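Local atomic coordinates of TsrE (PDB entry 7CWW), a protein that probably acts as a cyclase in thiopeptide antibiotic biosynthesis in Streptomyces laurentii and belongs to the family of lantibiotic dehydratase C-terminal domains. Residues D20-V25 with L119-L124; V143-M148 with R227-R232; P203-L208 with R343-E348. All coordinates share one frame; numbering follows the deposited sequence.

Contact 1. Residues D20-V25 with L119-L124; sequences DLLLDV and LALDTL
Leu-22 and Leu-23 of helix 15-35 meet Leu-121 and Leu-124 of helix 106-127 in a helix-helix crossing whose touching side chains are all leucines, a compact example of how an alpha/beta layer is fastened to a helical body. The axes of segments 20-25 and 119-124 pass 10.6 Å apart at -104°, a nearly perpendicular crossing that confines the interface to one patch around these leucines. Leu-121 touches both leucines of the other helix. Its CD2 methyl points at the branch point of Leu-22, with Leu-121 CD2 lying 3.6 Å from Leu-22 CG, and the two side chains stand at about a right angle. That approach depends on the extended first torsion of Leu-22, which places CG opposite the backbone nitrogen (chi1 -171°) and carries the isobutyl group out across the gap. Leu-22 also stands roughly at right angles to Leu-124, more loosely, with Leu-22 CD2 4.2 Å from Leu-124 CD1. Leu-23 behaves differently. Its CG swings beside its own nitrogen (chi1 -58°), and the side chain runs past Leu-121 in the opposing sense, so that the two CD2 methyls, Leu-23 CD2 and Leu-121 CD2, face each other at 4.0 Å. Against Leu-124 the approach is oblique, and both methyls of Leu-23 rest near the CB of that residue. Tyr-44 of strand 39-49 touches Leu-22 and Leu-124, while Trp-42 of the same strand touches Leu-121; the sheet thus adjoins the buried leucine patch. Polar bonds lie nearby: Arg-125 NH1 bonds to the carbonyl of Leu-23, and Arg-128, just beyond helix 106-127, forms salt bridges with Asp-20 and Asp-24. Within the leucine patch, the same CD2 of Leu-23 also approaches backbone, lying 3.9 Å from Leu-121 O.

Contact 2. Residues V143-M148 with R227-R232; sequences VCTGVM and REWLVR
Trp-229 and Thr-145 supply the polar link between helices 224-245 and 131-149. The indole donates from NE1 to the threonine hydroxyl, with Trp-229 NE1 2.8 Å from Thr-145 OG1 and a somewhat bent N-H...O angle of 146°. The oxygen sits at the rim of the indole, close to its plane. An extended first torsion of Trp-229, with CG opposite the backbone nitrogen (chi1 165°), carries the ring along the flank of its helix to reach it. Thr-145 OG1 also bonds to the carbonyl of Phe-141 one turn earlier, so the buried hydroxyl both accepts and donates. His-323 stacks on the indole, and the rings of Phe-141 and Phe-112 meet it at steeper inclinations.

The apolar part belongs to Leu-230, which reaches among Cys-144, Thr-145 and Met-148. Packing is tight where Leu-230 CD1 comes within 3.4 Å of Cys-144 CB. The other methyl settles against the backbone, Leu-230 CD2 being 3.6 Å from Cys-144 C, and lies 4.1 Å from Met-148 CB. Two helices of the helical body pack side by side here: the axes of segments 143-148 and 227-232 run in the same general direction, cross at -29° and approach to 10.1 Å. Met-148 bends at its second and third torsions, bringing its CE methyl to 3.9 Å from Leu-230 O.

A bound polyether chain touches Gly-146 and comes within about 4 Å of the Thr-145 side chain, placing this interface beside the ligand pocket.

Ionic pairing stays within helix 224-245 and does not reach segment 143-148: Arg-232 NE lies 2.8 Å from Glu-228 OE2, a salt bridge in which the nitrogen meets the anti side of the carboxylate oxygen from outside the carboxylate plane.

Contact 3. Residues P203-L208 with R343-E348; sequences PRLRTL and RAFEEE
Leu-205 sets its forked end over one face of the Phe-345 ring. Leu-205 CD1 forms a CH-pi contact, 3.8 Å from the centroid of the Phe-345 ring and almost directly above the centre, while Leu-205 CD2 lies 3.8 Å from Phe-345 CD1. Both residues adopt unusual torsions: the leucine fork is turned to chi2 125°, which spreads its two methyls across the ring, and Phe-345 has a chi1 of -94°, well away from a staggered value. The CD1 methyl also packs against Ala-344, with Leu-205 CD1 4.2 Å from Ala-344 CB. This apolar core joins helices 183-211 and 331-349 of the helical body; the axes of segments 203-208 and 343-348 cross nearly at right angles (-84°) and approach to 9.6 Å. Helix 183-211 is kinked here, where Pro-203 N makes no bond to the preceding turn.

At the more exposed side, Arg-206 and Glu-348 form a salt bridge. The arginine is extended from the backbone and then bends at chi3, whereas Glu-348 turns at chi2, and their planes end up steeply inclined. Arg-206 NH2 lies 2.8 Å from Glu-348 OE2, meeting the anti side of that oxygen, tilted out of the carboxylate plane, with the acceptor near the guanidinium plane. The same nitrogen makes a weak second bond, Arg-206 NH2 being 3.3 Å from Glu-348 O. The other carboxylate oxygen, Glu-348 OE1, pairs with Arg-202 NE, so two arginines of one helix share this acid.

Overall arrangement
From the N terminus, the chain passes through strand 5-11 into helix 15-35, completes the three-stranded antiparallel sheet, and returns in helix 106-127 to close contact 1 before the others open. Contact 1 thus ties the sheet-bearing part to the helical body. Helix 131-149 then opens contact 2, and helix 183-211 opens contact 3 before helix 224-245 closes contact 2; contact 3 closes only at helix 331-349, so the two loops cross. Leu-119 touches Trp-229, joining contacts 1 and 2, while Val-143 and Cys-144 pack on Leu-205 and Leu-208, joining contacts 2 and 3. Contacts 1 and 3, with centres about 30 Å apart, do not touch.

Contact 1. Residues D20-V25 with L119-L124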
loop_
_atom_site.group_PDB
_atom_site.type_symbol
_atom_site.label_atom_id
_atom_site.label_comp_id
_atom_site.label_asym_id
_atom_site.label_seq_id
_atom_site.Cartn_x
_atom_site.Cartn_y
_atom_site.Cartn_z
ATOM N N ASP A 20 10.932 -17.465 -0.840
ATOM C CA ASP A 20 11.818 -18.500 -0.296
ATOM C C ASP A 20 13.195 -17.933 0.049
ATOM O O ASP A 20 13.729 -18.184 1.134
ATOM C CB ASP A 20 11.969 -19.651 -1.299
ATOM C CG ASP A 20 10.673 -20.417 -1.527
ATOM O OD1 ASP A 20 9.857 -20.537 -0.582
ATOM O OD2 ASP A 20 10.475 -20.907 -2.659
ATOM N N LEU A 21 13.797 -17.183 -0.884
ATOM C CA LEU A 21 15.119 -16.607 -0.636
ATOM C C LEU A 21 15.090 -15.646 0.539
ATOM O O LEU A 21 16.023 -15.599 1.353
ATOM C CB LEU A 21 15.614 -15.880 -1.885
ATOM C CG LEU A 21 16.006 -16.760 -3.059
ATOM C CD1 LEU A 21 16.236 -15.891 -4.294
ATOM C CD2 LEU A 21 17.250 -17.548 -2.679
ATOM N N LEU A 22 14.034 -14.851 0.631
ATOM C CA LEU A 22 13.923 -13.887 1.716
ATOM C C LEU A 22 13.841 -14.587 3.069
ATOM O O LEU A 22 14.588 -14.255 4.001
ATOM C CB LEU A 22 12.697 -13.012 1.465
ATOM C CG LEU A 22 12.415 -11.778 2.305
ATOM C CD1 LEU A 22 13.631 -10.868 2.409
ATOM C CD2 LEU A 22 11.264 -11.048 1.636
ATOM N N LEU A 23 12.941 -15.566 3.197
ATOM C CA LEU A 23 12.722 -16.201 4.493
ATOM C C LEU A 23 13.830 -17.177 4.861
ATOM O O LEU A 23 14.138 -17.334 6.048
ATOM C CB LEU A 23 11.383 -16.934 4.513
ATOM C CG LEU A 23 10.151 -16.077 4.223
ATOM C CD1 LEU A 23 8.889 -16.941 4.217
ATOM C CD2 LEU A 23 10.055 -14.980 5.252
ATOM N N ASP A 24 14.420 -17.851 3.877
ATOM C CA ASP A 24 15.349 -18.938 4.165
ATOM C C ASP A 24 16.816 -18.569 3.999
ATOM O O ASP A 24 17.669 -19.252 4.569
ATOM C CB ASP A 24 15.030 -20.148 3.278
ATOM C CG ASP A 24 13.622 -20.681 3.516
ATOM O OD1 ASP A 24 13.049 -20.398 4.599
ATOM O OD2 ASP A 24 13.092 -21.377 2.627
ATOM N N VAL A 25 17.137 -17.518 3.244
ATOM C CA VAL A 25 18.528 -17.168 2.970
ATOM C C VAL A 25 18.819 -15.739 3.424
ATOM O O VAL A 25 19.719 -15.504 4.238
ATOM C CB VAL A 25 18.844 -17.342 1.467
ATOM C CG1 VAL A 25 20.294 -16.961 1.155
ATOM C CG2 VAL A 25 18.566 -18.763 1.027
ATOM N N LEU A 119 7.880 -7.309 10.719
ATOM C CA LEU A 119 6.455 -7.574 10.537
ATOM C C LEU A 119 6.190 -8.215 9.187
ATOM O O LEU A 119 5.441 -9.197 9.083
ATOM C CB LEU A 119 5.648 -6.275 10.660
ATOM C CG LEU A 119 4.187 -6.382 10.206
ATOM C CD1 LEU A 119 3.376 -7.275 11.154
ATOM C CD2 LEU A 119 3.548 -4.987 10.109
ATOM N N ALA A 120 6.783 -7.657 8.133
ATOM C CA ALA A 120 6.575 -8.210 6.799
ATOM C C ALA A 120 7.020 -9.666 6.750
ATOM O O ALA A 120 6.299 -10.530 6.236
ATOM C CB ALA A 120 7.310 -7.358 5.761
ATOM N N LEU A 121 8.188 -9.967 7.333
ATOM C CA LEU A 121 8.681 -11.343 7.321
ATOM C C LEU A 121 7.783 -12.256 8.141
ATOM O O LEU A 121 7.477 -13.380 7.722
ATOM C CB LEU A 121 10.109 -11.405 7.861
ATOM C CG LEU A 121 11.146 -10.586 7.083
ATOM C CD1 LEU A 121 12.444 -10.493 7.877
ATOM C CD2 LEU A 121 11.376 -11.276 5.757
ATOM N N ASP A 122 7.372 -11.796 9.323
ATOM C CA ASP A 122 6.486 -12.597 10.164
ATOM C C ASP A 122 5.178 -12.883 9.447
ATOM O O ASP A 122 4.618 -13.979 9.568
ATOM C CB ASP A 122 6.211 -11.866 11.476
ATOM C CG ASP A 122 7.390 -11.905 12.426
ATOM O OD1 ASP A 122 8.364 -12.641 12.142
ATOM O OD2 ASP A 122 7.342 -11.180 13.445
ATOM N N THR A 123 4.674 -11.893 8.705
ATOM C CA THR A 123 3.439 -12.057 7.946
ATOM C C THR A 123 3.600 -13.123 6.868
ATOM O O THR A 123 2.765 -14.029 6.747
ATOM C CB THR A 123 3.035 -10.709 7.332
ATOM O OG1 THR A 123 2.842 -9.738 8.375
ATOM C CG2 THR A 123 1.771 -10.837 6.510
ATOM N N LEU A 124 4.680 -13.031 6.082
ATOM C CA LEU A 124 4.982 -14.060 5.088
ATOM C C LEU A 124 5.131 -15.437 5.733
ATOM O O LEU A 124 4.581 -16.428 5.236
ATOM C CB LEU A 124 6.253 -13.689 4.321
ATOM C CG LEU A 124 6.105 -12.382 3.530
ATOM C CD1 LEU A 124 7.418 -12.012 2.867
ATOM C CD2 LEU A 124 4.976 -12.504 2.497
#

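Contact 2. Residues V143-M148 with R227-R232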
loop_
_atom_site.group_PDB
_atom_site.type_symbol
_atom_site.label_atom_id
_atom_site.label_comp_id
_atom_site.label_asym_id
_atom_site.label_seq_id
_atom_site.Cartn_x
_atom_site.Cartn_y
_atom_site.Cartn_z
ATOM N N VAL A 143 -8.591 -2.767 6.068
ATOM C CA VAL A 143 -9.814 -2.228 6.678
ATOM C C VAL A 143 -9.458 -1.336 7.863
ATOM O O VAL A 143 -9.909 -0.183 7.968
ATOM C CB VAL A 143 -10.759 -3.370 7.099
ATOM C CG1 VAL A 143 -11.839 -2.851 8.030
ATOM C CG2 VAL A 143 -11.400 -4.040 5.869
ATOM N N CYS A 144 -8.632 -1.860 8.772
ATOM C CA CYS A 144 -8.216 -1.112 9.947
ATOM C C CYS A 144 -7.449 0.160 9.602
ATOM O O CYS A 144 -7.588 1.164 10.310
ATOM C CB CYS A 144 -7.368 -2.027 10.825
ATOM S SG CYS A 144 -8.394 -3.362 11.507
ATOM N N THR A 145 -6.642 0.148 8.532
ATOM C CA THR A 145 -5.888 1.355 8.202
ATOM C C THR A 145 -6.817 2.512 7.838
ATOM O O THR A 145 -6.590 3.659 8.252
ATOM C CB THR A 145 -4.908 1.064 7.068
ATOM O OG1 THR A 145 -3.911 0.158 7.545
ATOM C CG2 THR A 145 -4.214 2.345 6.597
ATOM N N GLY A 146 -7.870 2.234 7.067
ATOM C CA GLY A 146 -8.812 3.286 6.711
ATOM C C GLY A 146 -9.526 3.888 7.911
ATOM O O GLY A 146 -9.815 5.088 7.922
ATOM N N VAL A 147 -9.803 3.074 8.934
ATOM C CA VAL A 147 -10.426 3.568 10.169
ATOM C C VAL A 147 -9.413 4.316 11.029
ATOM O O VAL A 147 -9.731 5.347 11.631
ATOM C CB VAL A 147 -11.046 2.385 10.938
ATOM C CG1 VAL A 147 -11.706 2.873 12.252
ATOM C CG2 VAL A 147 -12.063 1.652 10.051
ATOM N N MET A 148 -8.183 3.805 11.110
ATOM C CA MET A 148 -7.172 4.413 11.974
ATOM C C MET A 148 -6.786 5.811 11.489
ATOM O O MET A 148 -6.580 6.726 12.298
ATOM C CB MET A 148 -5.930 3.508 12.030
ATOM C CG MET A 148 -4.804 4.031 12.963
ATOM S SD MET A 148 -3.659 5.169 12.081
ATOM C CE MET A 148 -2.725 3.998 11.107
ATOM N N ARG A 227 -2.586 -5.363 14.231
ATOM C CA ARG A 227 -2.287 -4.457 15.330
ATOM C C ARG A 227 -0.878 -3.897 15.204
ATOM O O ARG A 227 -0.663 -2.688 15.351
ATOM C CB ARG A 227 -2.461 -5.187 16.663
ATOM C CG ARG A 227 -2.444 -4.282 17.882
ATOM C CD ARG A 227 -2.592 -5.111 19.174
ATOM N NE ARG A 227 -2.303 -4.317 20.366
ATOM C CZ ARG A 227 -1.822 -4.819 21.503
ATOM N NH1 ARG A 227 -1.567 -6.119 21.608
ATOM N NH2 ARG A 227 -1.595 -4.021 22.539
ATOM N N GLU A 228 0.099 -4.769 14.939
ATOM C CA GLU A 228 1.484 -4.311 14.816
ATOM C C GLU A 228 1.636 -3.358 13.638
ATOM O O GLU A 228 2.320 -2.330 13.746
ATOM C CB GLU A 228 2.431 -5.515 14.677
ATOM C CG GLU A 228 3.929 -5.180 14.647
ATOM C CD GLU A 228 4.466 -4.726 16.008
ATOM O OE1 GLU A 228 3.742 -4.857 17.022
ATOM O OE2 GLU A 228 5.619 -4.241 16.066
ATOM N N TRP A 229 1.000 -3.676 12.507
ATOM C CA TRP A 229 0.996 -2.743 11.382
ATOM C C TRP A 229 0.419 -1.396 11.792
ATOM O O TRP A 229 1.016 -0.346 11.519
ATOM C CB TRP A 229 0.197 -3.308 10.209
ATOM C CG TRP A 229 -0.131 -2.230 9.201
ATOM C CD1 TRP A 229 -1.333 -1.595 9.035
ATOM C CD2 TRP A 229 0.765 -1.657 8.227
ATOM N NE1 TRP A 229 -1.233 -0.665 8.014
ATOM C CE2 TRP A 229 0.043 -0.674 7.517
ATOM C CE3 TRP A 229 2.116 -1.858 7.913
ATOM C CZ2 TRP A 229 0.617 0.081 6.474
ATOM C CZ3 TRP A 229 2.687 -1.099 6.887
ATOM C CH2 TRP A 229 1.927 -0.144 6.178
ATOM N N LEU A 230 -0.752 -1.406 12.457
ATOM C CA LEU A 230 -1.439 -0.152 12.764
ATOM C C LEU A 230 -0.621 0.714 13.708
ATOM O O LEU A 230 -0.500 1.924 13.485
ATOM C CB LEU A 230 -2.822 -0.425 13.382
ATOM C CG LEU A 230 -3.759 -1.146 12.413
ATOM C CD1 LEU A 230 -4.872 -1.867 13.168
ATOM C CD2 LEU A 230 -4.312 -0.192 11.339
ATOM N N VAL A 231 -0.068 0.127 14.778
ATOM C CA VAL A 231 0.626 0.954 15.764
ATOM C C VAL A 231 1.886 1.561 15.147
ATOM O O VAL A 231 2.227 2.720 15.417
ATOM C CB VAL A 231 0.931 0.165 17.061
ATOM C CG1 VAL A 231 -0.374 -0.299 17.727
ATOM C CG2 VAL A 231 1.835 -1.026 16.799
ATOM N N ARG A 232 2.587 0.802 14.302
ATOM C CA ARG A 232 3.784 1.345 13.664
ATOM C C ARG A 232 3.433 2.460 12.682
ATOM O O ARG A 232 4.041 3.534 12.712
ATOM C CB ARG A 232 4.553 0.222 12.984
ATOM C CG ARG A 232 5.152 -0.732 14.001
ATOM C CD ARG A 232 6.347 -1.476 13.456
ATOM N NE ARG A 232 6.883 -2.366 14.480
ATOM C CZ ARG A 232 7.948 -2.100 15.230
ATOM N NH1 ARG A 232 8.612 -0.959 15.075
ATOM N NH2 ARG A 232 8.344 -2.979 16.145
#

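Contact 3. Residues P203-L208 with R343-E348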
loop_
_atom_site.group_PDB
_atom_site.type_symbol
_atom_site.label_atom_id
_atom_site.label_comp_id
_atom_site.label_asym_id
_atom_site.label_seq_id
_atom_site.Cartn_x
_atom_site.Cartn_y
_atom_site.Cartn_z
ATOM N N PRO A 203 -19.664 -9.379 7.635
ATOM C CA PRO A 203 -19.474 -9.507 9.096
ATOM C C PRO A 203 -18.019 -9.418 9.532
ATOM O O PRO A 203 -17.744 -8.898 10.625
ATOM C CB PRO A 203 -20.088 -10.877 9.425
ATOM C CG PRO A 203 -20.146 -11.606 8.127
ATOM C CD PRO A 203 -20.331 -10.568 7.067
ATOM N N ARG A 204 -17.073 -9.892 8.718
ATOM C CA ARG A 204 -15.663 -9.701 9.048
ATOM C C ARG A 204 -15.320 -8.215 9.128
ATOM O O ARG A 204 -14.682 -7.759 10.085
ATOM C CB ARG A 204 -14.786 -10.411 8.012
ATOM C CG ARG A 204 -13.284 -10.393 8.322
ATOM C CD ARG A 204 -12.984 -10.970 9.703
ATOM N NE ARG A 204 -11.552 -10.970 10.007
ATOM C CZ ARG A 204 -11.045 -10.932 11.238
ATOM N NH1 ARG A 204 -9.730 -10.938 11.418
ATOM N NH2 ARG A 204 -11.849 -10.883 12.292
ATOM N N LEU A 205 -15.769 -7.440 8.141
ATOM C CA LEU A 205 -15.503 -6.004 8.126
ATOM C C LEU A 205 -16.116 -5.303 9.335
ATOM O O LEU A 205 -15.470 -4.463 9.968
ATOM C CB LEU A 205 -16.030 -5.384 6.827
ATOM C CG LEU A 205 -15.825 -3.863 6.737
ATOM C CD1 LEU A 205 -15.065 -3.448 5.470
ATOM C CD2 LEU A 205 -17.151 -3.129 6.840
ATOM N N ARG A 206 -17.374 -5.615 9.663
ATOM C CA ARG A 206 -18.006 -4.912 10.775
ATOM C C ARG A 206 -17.256 -5.184 12.071
ATOM O O ARG A 206 -17.115 -4.294 12.921
ATOM C CB ARG A 206 -19.480 -5.316 10.910
ATOM C CG ARG A 206 -20.203 -4.578 12.041
ATOM C CD ARG A 206 -21.724 -4.556 11.890
ATOM N NE ARG A 206 -22.250 -3.275 12.355
ATOM C CZ ARG A 206 -23.005 -2.455 11.635
ATOM N NH1 ARG A 206 -23.413 -1.310 12.161
ATOM N NH2 ARG A 206 -23.364 -2.776 10.400
ATOM N N THR A 207 -16.746 -6.406 12.223
ATOM C CA THR A 207 -16.035 -6.779 13.444
ATOM C C THR A 207 -14.704 -6.044 13.557
ATOM O O THR A 207 -14.311 -5.623 14.650
ATOM C CB THR A 207 -15.822 -8.284 13.462
ATOM O OG1 THR A 207 -17.080 -8.912 13.718
ATOM C CG2 THR A 207 -14.810 -8.671 14.542
ATOM N N LEU A 208 -13.996 -5.886 12.437
ATOM C CA LEU A 208 -12.761 -5.111 12.454
ATOM C C LEU A 208 -13.032 -3.656 12.796
ATOM O O LEU A 208 -12.281 -3.042 13.561
ATOM C CB LEU A 208 -12.063 -5.200 11.099
ATOM C CG LEU A 208 -11.471 -6.557 10.728
ATOM C CD1 LEU A 208 -11.214 -6.606 9.224
ATOM C CD2 LEU A 208 -10.180 -6.754 11.519
ATOM N N ARG A 343 -17.188 -2.165 -1.318
ATOM C CA ARG A 343 -18.540 -2.707 -1.444
ATOM C C ARG A 343 -19.058 -3.195 -0.100
ATOM O O ARG A 343 -20.232 -2.995 0.231
ATOM C CB ARG A 343 -18.568 -3.854 -2.462
ATOM C CG ARG A 343 -18.394 -3.441 -3.919
ATOM C CD ARG A 343 -19.606 -2.714 -4.475
ATOM N NE ARG A 343 -20.855 -3.428 -4.231
ATOM C CZ ARG A 343 -21.354 -4.386 -5.005
ATOM N NH1 ARG A 343 -20.717 -4.785 -6.108
ATOM N NH2 ARG A 343 -22.504 -4.948 -4.671
ATOM N N ALA A 344 -18.205 -3.850 0.690
ATOM C CA ALA A 344 -18.653 -4.333 1.992
ATOM C C ALA A 344 -18.998 -3.175 2.927
ATOM O O ALA A 344 -20.008 -3.233 3.643
ATOM C CB ALA A 344 -17.591 -5.237 2.613
ATOM N N PHE A 345 -18.176 -2.120 2.951
ATOM C CA PHE A 345 -18.553 -0.910 3.699
ATOM C C PHE A 345 -19.903 -0.390 3.226
ATOM O O PHE A 345 -20.788 -0.072 4.029
ATOM C CB PHE A 345 -17.507 0.191 3.494
ATOM C CG PHE A 345 -16.430 0.254 4.539
ATOM C CD1 PHE A 345 -16.735 0.484 5.871
ATOM C CD2 PHE A 345 -15.094 0.152 4.165
ATOM C CE1 PHE A 345 -15.725 0.585 6.824
ATOM C CE2 PHE A 345 -14.076 0.250 5.100
ATOM C CZ PHE A 345 -14.395 0.467 6.441
ATOM N N GLU A 346 -20.063 -0.273 1.903
ATOM C CA GLU A 346 -21.258 0.323 1.323
ATOM C C GLU A 346 -22.517 -0.416 1.744
ATOM O O GLU A 346 -23.513 0.206 2.129
ATOM C CB GLU A 346 -21.131 0.320 -0.200
ATOM C CG GLU A 346 -21.968 1.326 -0.914
ATOM C CD GLU A 346 -21.696 1.281 -2.408
ATOM O OE1 GLU A 346 -22.428 0.566 -3.127
ATOM O OE2 GLU A 346 -20.707 1.914 -2.838
ATOM N N GLU A 347 -22.503 -1.745 1.639
ATOM C CA GLU A 347 -23.688 -2.522 1.988
ATOM C C GLU A 347 -23.860 -2.660 3.493
ATOM O O GLU A 347 -24.987 -2.630 3.997
ATOM C CB GLU A 347 -23.619 -3.910 1.351
ATOM C CG GLU A 347 -24.038 -3.940 -0.103
ATOM C CD GLU A 347 -24.016 -5.343 -0.681
ATOM O OE1 GLU A 347 -23.651 -6.285 0.062
ATOM O OE2 GLU A 347 -24.361 -5.494 -1.873
ATOM N N GLU A 348 -22.766 -2.833 4.231
ATOM C CA GLU A 348 -22.910 -3.095 5.655
ATOM C C GLU A 348 -23.462 -1.884 6.395
ATOM O O GLU A 348 -24.241 -2.045 7.342
ATOM C CB GLU A 348 -21.573 -3.546 6.249
ATOM C CG GLU A 348 -21.644 -3.968 7.710
ATOM C CD GLU A 348 -22.605 -5.121 7.948
ATOM O OE1 GLU A 348 -22.872 -5.907 7.014
ATOM O OE2 GLU A 348 -23.101 -5.236 9.077
#